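Local coordinates for ethanolamine utilization protein EutN/carboxysome structural protein Ccml (Halothece sp., PDB 6OWG) that probably forms pentameric vertices that close the polyhedral protein shell of a carboxysome, at residues V85-N89 with R90-G94. Residues are numbered along the deposited sequence; the frame is centred on the assembly and turned at random.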
ATOM      1  N   VAL D  85     -38.587 106.707  16.385  1.00  7.22           N
ATOM      2  CA  VAL D  85     -37.295 107.275  16.743  1.00  7.22           C
ATOM      3  C   VAL D  85     -37.488 108.093  18.008  1.00  7.22           C
ATOM      4  O   VAL D  85     -38.287 109.034  18.029  1.00  7.22           O
ATOM      5  CB  VAL D  85     -36.714 108.149  15.617  1.00  7.22           C
ATOM      6  CG1 VAL D  85     -35.409 108.779  16.058  1.00  7.22           C
ATOM      7  CG2 VAL D  85     -36.489 107.332  14.379  1.00  7.22           C
ATOM      8  N   THR D  86     -36.767 107.729  19.061  1.00  8.28           N
ATOM      9  CA  THR D  86     -36.819 108.434  20.333  1.00  8.28           C
ATOM     10  C   THR D  86     -35.495 109.152  20.521  1.00  8.28           C
ATOM     11  O   THR D  86     -34.451 108.504  20.594  1.00  8.28           O
ATOM     12  CB  THR D  86     -37.073 107.462  21.487  1.00  8.28           C
ATOM     13  OG1 THR D  86     -38.191 106.624  21.169  1.00  8.28           O
ATOM     14  CG2 THR D  86     -37.369 108.218  22.759  1.00  8.28           C
ATOM     15  N   VAL D  87     -35.534 110.480  20.586  1.00  9.36           N
ATOM     16  CA  VAL D  87     -34.338 111.298  20.768  1.00  9.36           C
ATOM     17  C   VAL D  87     -34.455 112.017  22.102  1.00  9.36           C
ATOM     18  O   VAL D  87     -35.394 112.798  22.303  1.00  9.36           O
ATOM     19  CB  VAL D  87     -34.151 112.308  19.627  1.00  9.36           C
ATOM     20  CG1 VAL D  87     -32.834 113.036  19.780  1.00  9.36           C
ATOM     21  CG2 VAL D  87     -34.232 111.618  18.282  1.00  9.36           C
ATOM     22  N   ASN D  88     -33.490 111.760  22.999  1.00 10.61           N
ATOM     23  CA  ASN D  88     -33.414 112.352  24.344  1.00 10.61           C
ATOM     24  C   ASN D  88     -34.682 112.075  25.151  1.00 10.61           C
ATOM     25  O   ASN D  88     -35.264 112.980  25.754  1.00 10.61           O
ATOM     26  CB  ASN D  88     -33.113 113.854  24.280  1.00 10.61           C
ATOM     27  CG  ASN D  88     -32.453 114.373  25.539  1.00 10.61           C
ATOM     28  OD1 ASN D  88     -31.870 113.611  26.309  1.00 10.61           O
ATOM     29  ND2 ASN D  88     -32.542 115.677  25.756  1.00 10.61           N
ATOM     30  N   ASN D  89     -35.127 110.817  25.116  1.00 11.23           N
ATOM     31  CA  ASN D  89     -36.351 110.285  25.720  1.00 11.23           C
ATOM     32  C   ASN D  89     -37.622 110.944  25.196  1.00 11.23           C
ATOM     33  O   ASN D  89     -38.681 110.811  25.821  1.00 11.23           O
ATOM     34  CB  ASN D  89     -36.325 110.361  27.253  1.00 11.23           C
ATOM     35  CG  ASN D  89     -35.166 109.598  27.851  1.00 11.23           C
ATOM     36  OD1 ASN D  89     -34.384 110.143  28.628  1.00 11.23           O
ATOM     37  ND2 ASN D  89     -35.046 108.328  27.489  1.00 11.23           N
ATOM     38  N   ARG D  90     -37.556 111.637  24.064  1.00 10.56           N
ATOM     39  CA  ARG D  90     -38.712 112.245  23.425  1.00 10.56           C
ATOM     40  C   ARG D  90     -38.915 111.582  22.074  1.00 10.56           C
ATOM     41  O   ARG D  90     -37.964 111.446  21.298  1.00 10.56           O
ATOM     42  CB  ARG D  90     -38.524 113.755  23.257  1.00 10.56           C
ATOM     43  CG  ARG D  90     -39.645 114.435  22.495  1.00 10.56           C
ATOM     44  CD  ARG D  90     -39.509 115.947  22.511  1.00 10.56           C
ATOM     45  NE  ARG D  90     -38.434 116.417  21.644  1.00 10.56           N
ATOM     46  CZ  ARG D  90     -38.581 116.692  20.352  1.00 10.56           C
ATOM     47  NH1 ARG D  90     -37.546 117.118  19.641  1.00 10.56           N
ATOM     48  NH2 ARG D  90     -39.762 116.540  19.768  1.00 10.56           N
ATOM     49  N   ARG D  91     -40.146 111.161  21.800  1.00  9.40           N
ATOM     50  CA  ARG D  91     -40.456 110.496  20.543  1.00  9.40           C
ATOM     51  C   ARG D  91     -40.416 111.497  19.395  1.00  9.40           C
ATOM     52  O   ARG D  91     -41.207 112.444  19.358  1.00  9.40           O
ATOM     53  CB  ARG D  91     -41.823 109.826  20.627  1.00  9.40           C
ATOM     54  CG  ARG D  91     -42.331 109.306  19.303  1.00  9.40           C
ATOM     55  CD  ARG D  91     -43.472 108.329  19.486  1.00  9.40           C
ATOM     56  NE  ARG D  91     -43.077 107.168  20.275  1.00  9.40           N
ATOM     57  CZ  ARG D  91     -43.745 106.020  20.300  1.00  9.40           C
ATOM     58  NH1 ARG D  91     -44.844 105.877  19.573  1.00  9.40           N
ATOM     59  NH2 ARG D  91     -43.314 105.015  21.049  1.00  9.40           N
ATOM     60  N   LEU D  92     -39.484 111.291  18.469  1.00  9.09           N
ATOM     61  CA  LEU D  92     -39.360 112.115  17.274  1.00  9.09           C
ATOM     62  C   LEU D  92     -40.262 111.652  16.144  1.00  9.09           C
ATOM     63  O   LEU D  92     -40.817 112.486  15.423  1.00  9.09           O
ATOM     64  CB  LEU D  92     -37.908 112.110  16.782  1.00  9.09           C
ATOM     65  CG  LEU D  92     -37.560 112.985  15.577  1.00  9.09           C
ATOM     66  CD1 LEU D  92     -37.679 114.460  15.928  1.00  9.09           C
ATOM     67  CD2 LEU D  92     -36.182 112.654  15.036  1.00  9.09           C
ATOM     68  N   TYR D  93     -40.431 110.344  15.986  1.00  7.04           N
ATOM     69  CA  TYR D  93     -41.176 109.774  14.879  1.00  7.04           C
ATOM     70  C   TYR D  93     -42.042 108.639  15.400  1.00  7.04           C
ATOM     71  O   TYR D  93     -41.677 107.952  16.353  1.00  7.04           O
ATOM     72  CB  TYR D  93     -40.227 109.272  13.787  1.00  7.04           C
ATOM     73  CG  TYR D  93     -40.911 108.732  12.558  1.00  7.04           C
ATOM     74  CD1 TYR D  93     -41.527 109.585  11.654  1.00  7.04           C
ATOM     75  CD2 TYR D  93     -40.937 107.369  12.300  1.00  7.04           C
ATOM     76  CE1 TYR D  93     -42.153 109.096  10.531  1.00  7.04           C
ATOM     77  CE2 TYR D  93     -41.562 106.871  11.180  1.00  7.04           C
ATOM     78  CZ  TYR D  93     -42.167 107.740  10.299  1.00  7.04           C
ATOM     79  OH  TYR D  93     -42.789 107.250   9.176  1.00  7.04           O
ATOM     80  N   GLY D  94     -43.203 108.460  14.779  1.00  8.08           N
ATOM     81  CA  GLY D  94     -44.097 107.376  15.137  1.00  8.08           C
ATOM     82  C   GLY D  94     -45.056 107.722  16.256  1.00  8.08           C
ATOM     83  O   GLY D  94     -45.873 106.898  16.661  1.00  8.08           O
TER
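Val85 O accepts two backbone N-H groups, from Leu92 N at 2.6 Å and from Tyr93 N at 3.2 Å, the first nearly in line with the carbonyl and the second on a lone pair in its plane. The strand 90-93 thus carries one extra residue opposite Val85, a classic beta bulge. Nearer the turn, Val87 and Arg90 bond in both directions, Val87 N to Arg90 O at 2.7 Å and Arg90 N to Val87 O at 3.0 Å.

At the bulge Leu92 points toward the other strand, and its side chain lies beside those of Val85 and Val87, pointing the same way as each. Leu92 CD2 is 3.9 Å from Val87 CG2 and 4.1 Å from Val85 CG1. The valine methyls reach it from different positions: CG1 of Val85 stands anti to its backbone N (chi1 177°), whereas CG2 of Val87 lies beside its own. Beta-branched valine suits such extended positions. Tyr93 meets Val85 through CB, while its ring leads away to stack with Trp54.

Among polar groups, Arg91 NH1 bonds to Gly94 O, and Arg91 NH2 forms a salt bridge with an acidic side chain of another protein's chain.

Asn88 and Asn89 take the left-handed backbone angles that asparagine tolerates well. They make the type I' turn of a tight two-residue beta hairpin, whose strand 84-87 extends a sheet into a neighbouring subunit.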